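Local coordinates for protein myosin-I heavy chain (Dictyostelium discoideum, PDB 5EJY) that is an actin-based motor with ATPase activity that acts in early phagocytosis and in adhesion, represented here by its first MyTH4-FERM tail region, at residues A[31-34]-A[38-41]; A[44-49]-A[54-59]; A[107-112]-A[127-132]; A[111-116]-A[147-152]; A[120-125]-A[161-166]. One frame throughout, in Å; residues are numbered along the deposited sequence.

Contact 1: A[31-34]-A[38-41]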
# COMPACT_ATOMS: atom_id res chain seq x y z
N GLN A 31 36.19 -7.20 -28.24
CA GLN A 31 36.00 -8.64 -28.07
C GLN A 31 35.70 -9.32 -29.40
O GLN A 31 35.57 -8.66 -30.43
CB GLN A 31 34.83 -8.89 -27.12
CG GLN A 31 33.55 -8.24 -27.61
CD GLN A 31 32.33 -8.71 -26.86
OE1 GLN A 31 32.43 -9.17 -25.72
NE2 GLN A 31 31.16 -8.60 -27.49
N LYS A 32 35.56 -10.64 -29.35
CA LYS A 32 35.23 -11.44 -30.53
C LYS A 32 33.79 -11.20 -31.01
O LYS A 32 33.57 -10.77 -32.15
CB LYS A 32 35.46 -12.92 -30.25
N ASP A 33 32.81 -11.49 -30.15
CA ASP A 33 31.40 -11.31 -30.51
C ASP A 33 31.08 -9.84 -30.79
O ASP A 33 31.85 -8.96 -30.41
CB ASP A 33 30.49 -11.84 -29.40
CG ASP A 33 30.79 -13.28 -29.02
OD1 ASP A 33 31.08 -14.10 -29.92
OD2 ASP A 33 30.74 -13.61 -27.81
N ASP A 34 29.96 -9.59 -31.45
CA ASP A 34 29.47 -8.23 -31.65
C ASP A 34 29.06 -7.63 -30.29
O ASP A 34 28.43 -8.30 -29.47
CB ASP A 34 28.30 -8.21 -32.65
CG ASP A 34 27.67 -6.82 -32.81
OD1 ASP A 34 28.23 -5.82 -32.31
OD2 ASP A 34 26.59 -6.74 -33.45
N TYR A 38 23.21 -9.78 -29.16
CA TYR A 38 23.28 -10.91 -28.24
C TYR A 38 24.65 -11.58 -28.19
O TYR A 38 25.27 -11.82 -29.22
CB TYR A 38 22.22 -11.97 -28.60
CG TYR A 38 22.45 -13.28 -27.88
CD1 TYR A 38 21.98 -13.48 -26.59
CD2 TYR A 38 23.17 -14.31 -28.47
CE1 TYR A 38 22.21 -14.65 -25.91
CE2 TYR A 38 23.40 -15.50 -27.80
CZ TYR A 38 22.91 -15.67 -26.52
OH TYR A 38 23.12 -16.84 -25.83
N GLN A 39 25.10 -11.91 -26.98
CA GLN A 39 26.27 -12.77 -26.83
C GLN A 39 26.14 -13.71 -25.64
O GLN A 39 25.48 -13.39 -24.65
CB GLN A 39 27.55 -11.96 -26.73
CG GLN A 39 27.80 -11.35 -25.36
CD GLN A 39 28.94 -10.38 -25.39
OE1 GLN A 39 28.87 -9.34 -26.05
NE2 GLN A 39 30.02 -10.70 -24.69
N LYS A 40 26.77 -14.87 -25.74
CA LYS A 40 26.67 -15.88 -24.70
C LYS A 40 27.75 -15.70 -23.64
O LYS A 40 27.61 -16.16 -22.51
CB LYS A 40 26.74 -17.28 -25.31
CG LYS A 40 28.11 -17.66 -25.85
CD LYS A 40 27.99 -18.65 -27.01
CE LYS A 40 27.16 -19.87 -26.64
N SER A 41 28.82 -15.01 -24.01
CA SER A 41 29.94 -14.80 -23.10
C SER A 41 29.80 -13.51 -22.28
O SER A 41 29.09 -12.59 -22.67
CB SER A 41 31.24 -14.76 -23.90
OG SER A 41 31.23 -13.66 -24.79
O HOH W 1 27.43 -10.33 -30.57

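Contact 2: A[44-49]-A[54-59]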
# COMPACT_ATOMS: atom_id res chain seq x y z
N LYS A 44 33.37 -7.74 -21.16
CA LYS A 44 34.67 -7.53 -20.52
C LYS A 44 34.75 -6.19 -19.80
O LYS A 44 35.71 -5.91 -19.09
CB LYS A 44 35.80 -7.69 -21.54
CG LYS A 44 35.92 -9.12 -22.08
CD LYS A 44 36.86 -9.22 -23.26
CE LYS A 44 36.97 -10.67 -23.74
N SER A 45 33.72 -5.37 -19.99
CA SER A 45 33.59 -4.12 -19.26
C SER A 45 32.11 -3.73 -19.29
O SER A 45 31.29 -4.46 -19.84
CB SER A 45 34.45 -3.03 -19.90
OG SER A 45 34.47 -1.86 -19.11
N SER A 46 31.77 -2.58 -18.70
CA SER A 46 30.40 -2.10 -18.75
C SER A 46 30.06 -1.71 -20.19
O SER A 46 30.95 -1.37 -20.96
CB SER A 46 30.23 -0.89 -17.82
OG SER A 46 31.11 0.17 -18.16
N LEU A 47 28.77 -1.76 -20.55
CA LEU A 47 28.34 -1.27 -21.87
C LEU A 47 28.47 0.24 -22.01
O LEU A 47 28.85 0.73 -23.07
CB LEU A 47 26.89 -1.68 -22.19
CG LEU A 47 26.56 -3.15 -22.45
CD1 LEU A 47 25.11 -3.29 -22.98
CD2 LEU A 47 27.54 -3.81 -23.43
N LEU A 48 28.12 0.97 -20.96
CA LEU A 48 28.22 2.42 -20.99
C LEU A 48 29.43 2.87 -20.18
O LEU A 48 30.09 2.06 -19.53
CB LEU A 48 26.93 3.06 -20.46
CG LEU A 48 25.66 2.63 -21.20
CD1 LEU A 48 24.42 3.25 -20.58
CD2 LEU A 48 25.76 3.01 -22.70
N VAL A 49 29.74 4.15 -20.23
CA VAL A 49 30.92 4.64 -19.54
C VAL A 49 30.55 5.15 -18.16
O VAL A 49 29.74 6.06 -18.02
CB VAL A 49 31.60 5.77 -20.33
CG1 VAL A 49 32.79 6.34 -19.55
CG2 VAL A 49 32.03 5.27 -21.73
N GLU A 54 33.53 1.46 -9.27
CA GLU A 54 32.67 0.47 -8.64
C GLU A 54 31.43 0.18 -9.48
O GLU A 54 30.96 -0.96 -9.52
CB GLU A 54 32.26 0.90 -7.22
CG GLU A 54 31.09 0.11 -6.62
CD GLU A 54 31.49 -1.27 -6.13
OE1 GLU A 54 32.70 -1.57 -6.10
OE2 GLU A 54 30.58 -2.05 -5.75
N GLN A 55 30.89 1.20 -10.14
CA GLN A 55 29.71 1.01 -10.97
C GLN A 55 30.07 0.26 -12.25
O GLN A 55 29.24 -0.48 -12.79
CB GLN A 55 29.02 2.33 -11.30
CG GLN A 55 28.16 2.86 -10.16
CD GLN A 55 27.51 4.19 -10.47
OE1 GLN A 55 26.77 4.32 -11.45
NE2 GLN A 55 27.78 5.19 -9.64
N THR A 56 31.29 0.45 -12.72
CA THR A 56 31.77 -0.31 -13.87
C THR A 56 31.81 -1.79 -13.50
O THR A 56 31.35 -2.64 -14.26
CB THR A 56 33.17 0.14 -14.30
OG1 THR A 56 33.13 1.52 -14.70
CG2 THR A 56 33.68 -0.70 -15.45
N LYS A 57 32.34 -2.09 -12.32
CA LYS A 57 32.44 -3.47 -11.85
C LYS A 57 31.06 -4.10 -11.67
O LYS A 57 30.83 -5.25 -12.04
CB LYS A 57 33.20 -3.54 -10.52
CG LYS A 57 33.28 -4.96 -9.95
CD LYS A 57 33.93 -4.99 -8.56
CE LYS A 57 33.00 -4.43 -7.48
NZ LYS A 57 31.87 -5.35 -7.13
N VAL A 58 30.14 -3.34 -11.08
CA VAL A 58 28.78 -3.84 -10.88
C VAL A 58 28.05 -4.07 -12.21
O VAL A 58 27.28 -5.02 -12.35
CB VAL A 58 27.98 -2.87 -9.99
CG1 VAL A 58 26.50 -3.26 -9.97
CG2 VAL A 58 28.56 -2.85 -8.57
N ALA A 59 28.28 -3.20 -13.19
CA ALA A 59 27.64 -3.37 -14.50
C ALA A 59 28.03 -4.72 -15.11
O ALA A 59 27.19 -5.42 -15.69
CB ALA A 59 28.02 -2.24 -15.44
O HOH W 2 32.90 2.12 -17.30

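Contact 3: A[107-112]-A[127-132]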
# COMPACT_ATOMS: atom_id res chain seq x y z
N CYS A 107 20.34 -1.09 -21.61
CA CYS A 107 21.14 -1.34 -22.81
C CYS A 107 21.55 -2.80 -22.88
O CYS A 107 21.61 -3.37 -23.97
CB CYS A 107 22.39 -0.46 -22.84
SG CYS A 107 22.08 1.24 -23.26
N GLN A 108 21.86 -3.40 -21.73
CA GLN A 108 22.18 -4.82 -21.70
C GLN A 108 21.00 -5.68 -22.14
O GLN A 108 21.19 -6.70 -22.80
CB GLN A 108 22.64 -5.26 -20.31
CG GLN A 108 23.96 -4.65 -19.87
CD GLN A 108 24.43 -5.20 -18.53
OE1 GLN A 108 23.99 -6.26 -18.08
NE2 GLN A 108 25.34 -4.48 -17.88
N LEU A 109 19.79 -5.27 -21.77
CA LEU A 109 18.59 -6.04 -22.15
C LEU A 109 18.22 -5.85 -23.62
O LEU A 109 17.78 -6.79 -24.29
CB LEU A 109 17.41 -5.69 -21.24
CG LEU A 109 17.70 -5.88 -19.75
CD1 LEU A 109 16.53 -5.41 -18.87
CD2 LEU A 109 18.06 -7.34 -19.46
N ILE A 110 18.38 -4.63 -24.11
CA ILE A 110 18.19 -4.37 -25.54
C ILE A 110 19.17 -5.24 -26.32
O ILE A 110 18.78 -5.96 -27.25
CB ILE A 110 18.43 -2.90 -25.88
CG1 ILE A 110 17.37 -2.03 -25.21
CG2 ILE A 110 18.43 -2.68 -27.41
CD1 ILE A 110 17.72 -0.56 -25.14
N LYS A 111 20.44 -5.18 -25.93
CA LYS A 111 21.50 -5.97 -26.54
C LYS A 111 21.19 -7.46 -26.59
O LYS A 111 21.27 -8.09 -27.65
CB LYS A 111 22.83 -5.72 -25.80
CG LYS A 111 23.91 -6.76 -26.04
CD LYS A 111 25.16 -6.48 -25.18
CE LYS A 111 26.14 -7.65 -25.24
NZ LYS A 111 26.70 -7.80 -26.63
N GLN A 112 20.83 -8.03 -25.44
CA GLN A 112 20.63 -9.48 -25.36
C GLN A 112 19.36 -9.94 -26.07
O GLN A 112 19.17 -11.14 -26.28
CB GLN A 112 20.62 -9.96 -23.91
CG GLN A 112 21.99 -9.93 -23.23
CD GLN A 112 23.02 -10.81 -23.94
OE1 GLN A 112 23.68 -10.38 -24.88
NE2 GLN A 112 23.15 -12.04 -23.47
N GLU A 127 11.17 -11.13 -20.37
CA GLU A 127 10.74 -11.16 -18.97
C GLU A 127 11.55 -10.19 -18.11
O GLU A 127 10.99 -9.48 -17.28
CB GLU A 127 10.85 -12.57 -18.40
CG GLU A 127 9.80 -13.56 -18.97
CD GLU A 127 10.09 -15.00 -18.59
OE1 GLU A 127 11.12 -15.26 -17.95
OE2 GLU A 127 9.28 -15.89 -18.96
N LEU A 128 12.88 -10.19 -18.30
CA LEU A 128 13.76 -9.23 -17.63
C LEU A 128 13.41 -7.80 -17.97
O LEU A 128 13.41 -6.93 -17.10
CB LEU A 128 15.22 -9.49 -18.00
CG LEU A 128 15.83 -10.77 -17.46
CD1 LEU A 128 17.27 -10.96 -17.98
CD2 LEU A 128 15.81 -10.76 -15.92
N ILE A 129 13.16 -7.54 -19.25
CA ILE A 129 12.75 -6.21 -19.69
C ILE A 129 11.50 -5.78 -18.93
O ILE A 129 11.40 -4.66 -18.43
CB ILE A 129 12.54 -6.18 -21.23
CG1 ILE A 129 13.89 -6.06 -21.95
CG2 ILE A 129 11.67 -5.02 -21.64
CD1 ILE A 129 13.81 -6.39 -23.49
N HIS A 130 10.55 -6.70 -18.82
CA HIS A 130 9.28 -6.42 -18.16
C HIS A 130 9.47 -6.20 -16.64
O HIS A 130 8.88 -5.28 -16.07
CB HIS A 130 8.29 -7.56 -18.46
CG HIS A 130 6.88 -7.27 -18.06
ND1 HIS A 130 5.89 -8.22 -18.09
CD2 HIS A 130 6.29 -6.13 -17.61
CE1 HIS A 130 4.75 -7.69 -17.68
NE2 HIS A 130 4.97 -6.43 -17.38
N PHE A 131 10.31 -7.02 -16.00
CA PHE A 131 10.62 -6.82 -14.58
C PHE A 131 11.20 -5.42 -14.38
O PHE A 131 10.89 -4.73 -13.42
CB PHE A 131 11.69 -7.80 -14.07
CG PHE A 131 11.29 -9.26 -14.16
CD1 PHE A 131 9.98 -9.66 -13.95
CD2 PHE A 131 12.25 -10.22 -14.43
CE1 PHE A 131 9.63 -11.00 -14.02
CE2 PHE A 131 11.91 -11.57 -14.51
CZ PHE A 131 10.59 -11.96 -14.31
N THR A 132 12.08 -5.02 -15.30
CA THR A 132 12.81 -3.77 -15.15
C THR A 132 11.87 -2.59 -15.35
O THR A 132 11.87 -1.65 -14.56
CB THR A 132 14.01 -3.69 -16.14
OG1 THR A 132 14.85 -4.83 -15.93
CG2 THR A 132 14.84 -2.42 -15.90

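Contact 4: A[111-116]-A[147-152]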
# COMPACT_ATOMS: atom_id res chain seq x y z
N LYS A 111 20.44 -5.18 -25.93
CA LYS A 111 21.50 -5.97 -26.54
C LYS A 111 21.19 -7.46 -26.59
O LYS A 111 21.27 -8.09 -27.65
CB LYS A 111 22.83 -5.72 -25.80
CG LYS A 111 23.91 -6.76 -26.04
CD LYS A 111 25.16 -6.48 -25.18
CE LYS A 111 26.14 -7.65 -25.24
NZ LYS A 111 26.70 -7.80 -26.63
N GLN A 112 20.83 -8.03 -25.44
CA GLN A 112 20.63 -9.48 -25.36
C GLN A 112 19.36 -9.94 -26.07
O GLN A 112 19.17 -11.14 -26.28
CB GLN A 112 20.62 -9.96 -23.91
CG GLN A 112 21.99 -9.93 -23.23
CD GLN A 112 23.02 -10.81 -23.94
OE1 GLN A 112 23.68 -10.38 -24.88
NE2 GLN A 112 23.15 -12.04 -23.47
N SER A 113 18.48 -9.00 -26.40
CA SER A 113 17.27 -9.36 -27.15
C SER A 113 17.42 -9.01 -28.64
O SER A 113 16.46 -9.08 -29.39
CB SER A 113 16.04 -8.67 -26.55
OG SER A 113 16.12 -7.26 -26.68
N THR A 114 18.63 -8.61 -29.04
CA THR A 114 18.91 -8.26 -30.43
C THR A 114 19.62 -9.42 -31.13
O THR A 114 20.67 -9.87 -30.66
CB THR A 114 19.77 -6.99 -30.54
OG1 THR A 114 19.00 -5.87 -30.09
CG2 THR A 114 20.22 -6.75 -31.99
N SER A 115 19.05 -9.90 -32.23
CA SER A 115 19.60 -11.04 -32.96
C SER A 115 19.84 -12.22 -32.05
O SER A 115 20.89 -12.86 -32.13
CB SER A 115 20.91 -10.67 -33.65
OG SER A 115 20.65 -9.75 -34.69
N ASN A 116 18.88 -12.48 -31.17
CA ASN A 116 18.98 -13.59 -30.23
C ASN A 116 18.49 -14.85 -30.93
O ASN A 116 17.32 -14.94 -31.30
CB ASN A 116 18.14 -13.29 -28.98
CG ASN A 116 18.36 -14.29 -27.85
OD1 ASN A 116 18.60 -15.48 -28.11
ND2 ASN A 116 18.25 -13.83 -26.60
N ALA A 147 11.76 3.29 -25.90
CA ALA A 147 10.35 3.27 -26.26
C ALA A 147 10.16 2.92 -27.74
O ALA A 147 9.23 2.21 -28.12
CB ALA A 147 9.71 4.61 -25.95
N ALA A 148 11.06 3.42 -28.59
CA ALA A 148 10.99 3.09 -30.02
C ALA A 148 11.20 1.59 -30.20
O ALA A 148 10.53 0.93 -31.00
CB ALA A 148 12.02 3.89 -30.80
N TYR A 149 12.13 1.05 -29.43
CA TYR A 149 12.44 -0.36 -29.50
C TYR A 149 11.23 -1.22 -29.11
O TYR A 149 10.94 -2.23 -29.76
CB TYR A 149 13.64 -0.67 -28.60
CG TYR A 149 14.10 -2.10 -28.69
CD1 TYR A 149 14.70 -2.59 -29.84
CD2 TYR A 149 13.96 -2.96 -27.61
CE1 TYR A 149 15.13 -3.89 -29.93
CE2 TYR A 149 14.38 -4.27 -27.68
CZ TYR A 149 14.97 -4.73 -28.86
OH TYR A 149 15.40 -6.03 -28.96
N LEU A 150 10.52 -0.81 -28.06
CA LEU A 150 9.32 -1.51 -27.62
C LEU A 150 8.23 -1.50 -28.70
O LEU A 150 7.66 -2.53 -29.03
CB LEU A 150 8.75 -0.85 -26.35
CG LEU A 150 9.53 -1.05 -25.04
CD1 LEU A 150 8.84 -0.31 -23.89
CD2 LEU A 150 9.64 -2.53 -24.74
N LYS A 151 7.93 -0.33 -29.22
CA LYS A 151 6.83 -0.20 -30.17
C LYS A 151 7.13 -0.95 -31.45
O LYS A 151 6.27 -1.64 -32.01
CB LYS A 151 6.53 1.28 -30.44
CG LYS A 151 6.16 2.06 -29.21
CD LYS A 151 5.47 3.37 -29.53
CE LYS A 151 4.00 3.16 -29.87
NZ LYS A 151 3.29 4.46 -30.06
N THR A 152 8.37 -0.84 -31.93
CA THR A 152 8.77 -1.61 -33.10
C THR A 152 8.55 -3.10 -32.84
O THR A 152 8.07 -3.83 -33.71
CB THR A 152 10.25 -1.38 -33.46
OG1 THR A 152 10.44 -0.01 -33.83
CG2 THR A 152 10.66 -2.28 -34.63
O HOH W 3 15.46 -6.97 -31.48

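Contact 5: A[120-125]-A[161-166]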
# COMPACT_ATOMS: atom_id res chain seq x y z
N ASP A 120 13.56 -19.42 -26.61
CA ASP A 120 13.40 -19.47 -25.16
C ASP A 120 14.26 -18.43 -24.44
O ASP A 120 13.88 -17.93 -23.39
CB ASP A 120 13.72 -20.86 -24.60
CG ASP A 120 12.59 -21.86 -24.81
OD1 ASP A 120 11.47 -21.44 -25.16
OD2 ASP A 120 12.84 -23.07 -24.61
N LEU A 121 15.43 -18.13 -25.00
CA LEU A 121 16.30 -17.12 -24.41
C LEU A 121 15.72 -15.73 -24.62
O LEU A 121 15.73 -14.90 -23.70
CB LEU A 121 17.71 -17.21 -24.99
CG LEU A 121 18.46 -18.51 -24.73
CD1 LEU A 121 19.89 -18.42 -25.25
CD2 LEU A 121 18.46 -18.85 -23.25
N ASN A 122 15.22 -15.48 -25.83
CA ASN A 122 14.61 -14.19 -26.16
C ASN A 122 13.46 -13.95 -25.18
O ASN A 122 13.26 -12.84 -24.70
CB ASN A 122 14.10 -14.19 -27.61
CG ASN A 122 14.15 -12.79 -28.26
OD1 ASN A 122 15.11 -12.04 -28.09
ND2 ASN A 122 13.10 -12.45 -29.02
N ILE A 123 12.72 -15.01 -24.89
CA ILE A 123 11.61 -14.94 -23.95
C ILE A 123 12.07 -14.54 -22.54
O ILE A 123 11.44 -13.71 -21.88
CB ILE A 123 10.85 -16.28 -23.89
CG1 ILE A 123 10.05 -16.47 -25.19
CG2 ILE A 123 9.93 -16.34 -22.69
CD1 ILE A 123 9.23 -17.74 -25.21
N ARG A 124 13.17 -15.14 -22.08
CA ARG A 124 13.76 -14.78 -20.79
C ARG A 124 14.21 -13.33 -20.74
O ARG A 124 14.03 -12.65 -19.71
CB ARG A 124 14.94 -15.70 -20.47
CG ARG A 124 14.52 -17.09 -20.03
CD ARG A 124 13.76 -17.02 -18.72
NE ARG A 124 13.21 -18.31 -18.33
CZ ARG A 124 13.95 -19.33 -17.92
NH1 ARG A 124 15.27 -19.21 -17.85
NH2 ARG A 124 13.37 -20.48 -17.58
N VAL A 125 14.83 -12.84 -21.81
CA VAL A 125 15.29 -11.46 -21.82
C VAL A 125 14.09 -10.52 -21.76
O VAL A 125 14.13 -9.51 -21.07
CB VAL A 125 16.13 -11.08 -23.07
CG1 VAL A 125 16.60 -9.63 -22.96
CG2 VAL A 125 17.33 -12.00 -23.20
N LYS A 161 4.25 -15.10 -29.32
CA LYS A 161 3.21 -14.43 -28.58
C LYS A 161 3.78 -13.93 -27.24
O LYS A 161 3.44 -12.85 -26.78
CB LYS A 161 2.03 -15.38 -28.32
CG LYS A 161 0.94 -14.78 -27.44
CD LYS A 161 -0.13 -15.80 -27.08
CE LYS A 161 -1.00 -15.31 -25.92
NZ LYS A 161 -1.55 -13.95 -26.17
N SER A 162 4.64 -14.74 -26.64
CA SER A 162 5.21 -14.43 -25.32
C SER A 162 6.03 -13.16 -25.31
O SER A 162 5.87 -12.30 -24.44
CB SER A 162 6.02 -15.62 -24.80
OG SER A 162 6.91 -15.21 -23.77
N VAL A 163 6.92 -13.01 -26.29
CA VAL A 163 7.68 -11.78 -26.43
C VAL A 163 6.78 -10.59 -26.69
O VAL A 163 6.97 -9.52 -26.11
CB VAL A 163 8.75 -11.87 -27.54
CG1 VAL A 163 9.28 -10.50 -27.88
CG2 VAL A 163 9.87 -12.80 -27.11
N LYS A 164 5.77 -10.75 -27.54
CA LYS A 164 4.90 -9.62 -27.85
C LYS A 164 4.04 -9.21 -26.64
O LYS A 164 3.77 -8.03 -26.45
CB LYS A 164 4.00 -9.91 -29.05
CG LYS A 164 3.31 -8.66 -29.57
CD LYS A 164 2.64 -8.89 -30.91
CE LYS A 164 3.67 -9.10 -32.02
NZ LYS A 164 4.17 -7.82 -32.59
N ASP A 165 3.59 -10.19 -25.87
CA ASP A 165 2.79 -9.90 -24.68
C ASP A 165 3.65 -9.17 -23.66
O ASP A 165 3.22 -8.21 -23.04
CB ASP A 165 2.26 -11.19 -24.05
CG ASP A 165 1.10 -11.81 -24.83
OD1 ASP A 165 0.41 -11.10 -25.59
OD2 ASP A 165 0.87 -13.02 -24.64
N SER A 166 4.89 -9.64 -23.51
CA SER A 166 5.84 -8.98 -22.60
C SER A 166 6.16 -7.56 -23.04
O SER A 166 6.21 -6.65 -22.22
CB SER A 166 7.12 -9.79 -22.49
OG SER A 166 6.89 -10.99 -21.76
O HOH W 4 8.65 -13.03 -22.60

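Contact 1: A[31-34]-A[38-41]
The amide ends of Q31 and Q39 are joined by two reciprocal hydrogen bonds, and this pairing ties the two arms of a loop between helices 16-23 and 53-70 at the surface of the MyTH4 region. Q31 NE2 donates to Q39 OE1 at 2.8 Å, almost straight, with the oxygen lying in the amide plane of Q31. In return Q39 NE2 gives a proton to Q31 OE1 at 3.0 Å, arriving in the carbonyl plane on a lone pair. The two groups are nevertheless twisted 39° apart, so Q31 NE2 approaches Q39 OE1 from above that carbonyl's plane. Both chains run out extended beyond CG and meet from opposite directions. Q39 carries further load: its NE2 also reaches S41 O within its own segment, at 2.9 Å, while OE1 accepts from K111 NZ. The lysine probably polarises the Q39 carbonyl, and its bond together with those to Q31 and S41 O fixes which end of the amide is oxygen and which is nitrogen.

A second link lies to one side of the pair, where S41 OG donates to D33 OD2 at 3.1 Å. CG of D33 stands beside its backbone N (chi1 -54°), which sets the carboxylate over the aliphatic base of Q39. The D33 carboxylate plane stands 80° from the Q39 amide, and it touches that base rather than the amide. Water 1 sits between the carbonyl oxygens D34 O and Y38 O. The nearest carbon approach of the D33 carboxylate is OD2 to Q39 CB, 3.8 Å.

Contact 2: A[44-49]-A[54-59]
S46 and A59 meet without any ring or side-chain amide between them, so the one flat group that matters is a peptide: the carbonyl of L48 is approached by S46 OG not over a face but end-on, at 171° along the C=O axis. The distance from S46 OG to L48 O, 2.5 Å, is shorter than usual, so the exact length is doubtful, but the serine side chain turns back toward its own loop. CB of S46 presses on CB of A59, 3.5 Å away. Beside it the methyl CG2 of T56 comes up to both serine hydroxyls, 3.8 Å from S46 OG and 3.9 Å from S45 OG.

The contact lays the loop 44-49 against the first two turns of helix 53-70 in the helical MyTH4 region. Behind it E104 of helix 102-112 touches S46 and A59 and accepts the backbone N-H groups of L47 and L48 on separate carboxylate oxygens. A valine in place of S46 would probably leave water 2 without its serine partner and the L48 carbonyl without its hydroxyl donor. Water 2 lies 2.8 Å from S46 OG, to which it donates, and 2.7 Å from T56 OG1. The backbone N of S46 is buried with no partner in the model.

Contact 3: A[107-112]-A[127-132]
L109 projects from helix 102-112 into the side of helix 119-133, and every close contact across the two segments involves it. Its CB already touches the partner helix, 3.6 Å from CG1 of I129. With chi1 at -56°, CG stands beside the backbone N and opposite the carbonyl carbon, and the branch divides there between two residues one helical turn apart. CD1 goes to T132, where its closest neighbour is the hydroxyl OG1 at 3.4 Å. CD2 turns to L128 instead, 3.8 Å from CB and 4.0 Å from CD1 of that residue, the two leucine side chains crossing at about a right angle. I129 closes the third side through CG1, although its CB is not aimed at helix 102-112.

The polar atom against CD1 is already satisfied: T132 OG1 donates to L128 O at 2.8 Å, back along its own helix. L128 O also takes the backbone N-H of T132, and the two donors arrive from opposite faces of its plane.

Over these segments the axes run nearly antiparallel, 157° between their directions, and approach to 10.0 Å. This pair belongs to the helical bundle of the MyTH4 region. Helix 53-70 covers the Q108 and Q112 side of helix 102-112, while helix 161-180 packs on I129 and H130, and helix 189-196 receives H130 and F131.

Contact 4: A[111-116]-A[147-152]
T114 and Y149 mark the nearest approach of the two backbones, still 10.3 Å between CA atoms, so the tyrosine side chain spans the distance. CG of Y149 is anti to the backbone N (chi1 -176°), which carries the ring outward from helix 143-155 to the turn after helix 102-112. There its hydroxyl OH lies 2.7 Å from S113 OG, a hydrogen bond whose proton is not firmly assigned because another acceptor is in reach. S113 OG arrives at the ring edge, near its plane. Water 3 adds a second link, 2.7 Å from Y149 OH and 3.1 Å from S113 O, to which it donates.

T114 OG1 passes obliquely at 3.8 Å from Y149 OH, but its own partner is I110 O. A phenylalanine in place of Y149 would probably leave S113 OG and water 3 without their shared mate, with nothing polar joining the ring to the turn.

S113 OG is also within hydrogen-bonding reach of L109 O and I110 O, and N116 ND2 reaches Q112 O at 2.9 Å. Side-chain hydroxyls and amides bonding back in this way to last-turn carbonyls commonly satisfy the polar atoms near a helix C-terminus; here they surround the turn that meets the Y149 side chain within the MyTH4 helical bundle.

Contact 5: A[120-125]-A[161-166]
I123 leans on S162 and V163 where helices 119-133 and 161-180 run side by side in the MyTH4 helical bundle. The short segments point nearly the same way, 13° apart, with axes 9.2 Å from each other. Three carbons of the isoleucine side chain come up to the serine hydroxyl: CG2 is closest, 3.4 Å from S162 OG, with CG1 and CD1 a little farther. CD1 also rests on S162 CB at 3.9 Å. The purely apolar touch is looser, CG1 of I123 to CG2 of V163 at 4.1 Å. That same valine methyl meets N122, whose ND2 stands 3.8 Å away, the two side chains crossing at about a right angle. V163 CG2 lies opposite its own carbonyl carbon, beside the backbone N, and that orientation brings the methyl between the two residues of the facing helix.

No direct hydrogen bond joins the segments; water 4 makes the polar connection. It donates to I123 O at 3.0 Å and pairs with the hydroxyls S162 OG and S166 OG, which lie one turn apart on the second helix. S166 OG is held in turn by ND2 of N198. W126, one turn beyond N122, packs on both V163 and S166 and so continues the interface along the helices.

Farther out, K164 NZ bonds to carbonyl oxygens of T153, I154 and Q156, joining this helix to the end of helix 143-155. K161 and D165 form a salt bridge along their own helix, NZ at 3.0 Å on the syn lone pair of OD2.

In the fold
All five contacts lie in the helical MyTH4 region. Contacts 3, 4 and 5 form a compact group with centres 9 to 11 Å apart: contacts 3 and 4 both use helix 102-112 and share K111 and Q112, while contacts 3 and 5 both use helix 119-133. N122 of contact 5 packs against contact 4, its OD1 3.4 Å from N116 CB. Contact 1 joins the group through K111, whose NZ is 2.7 Å from Q39 OE1, and through Q112. Contact 2 attaches through Q108 NE2, 3.0 Å from A59 O. Contacts 2 and 5 are farthest apart, with centres about 26 Å from each other.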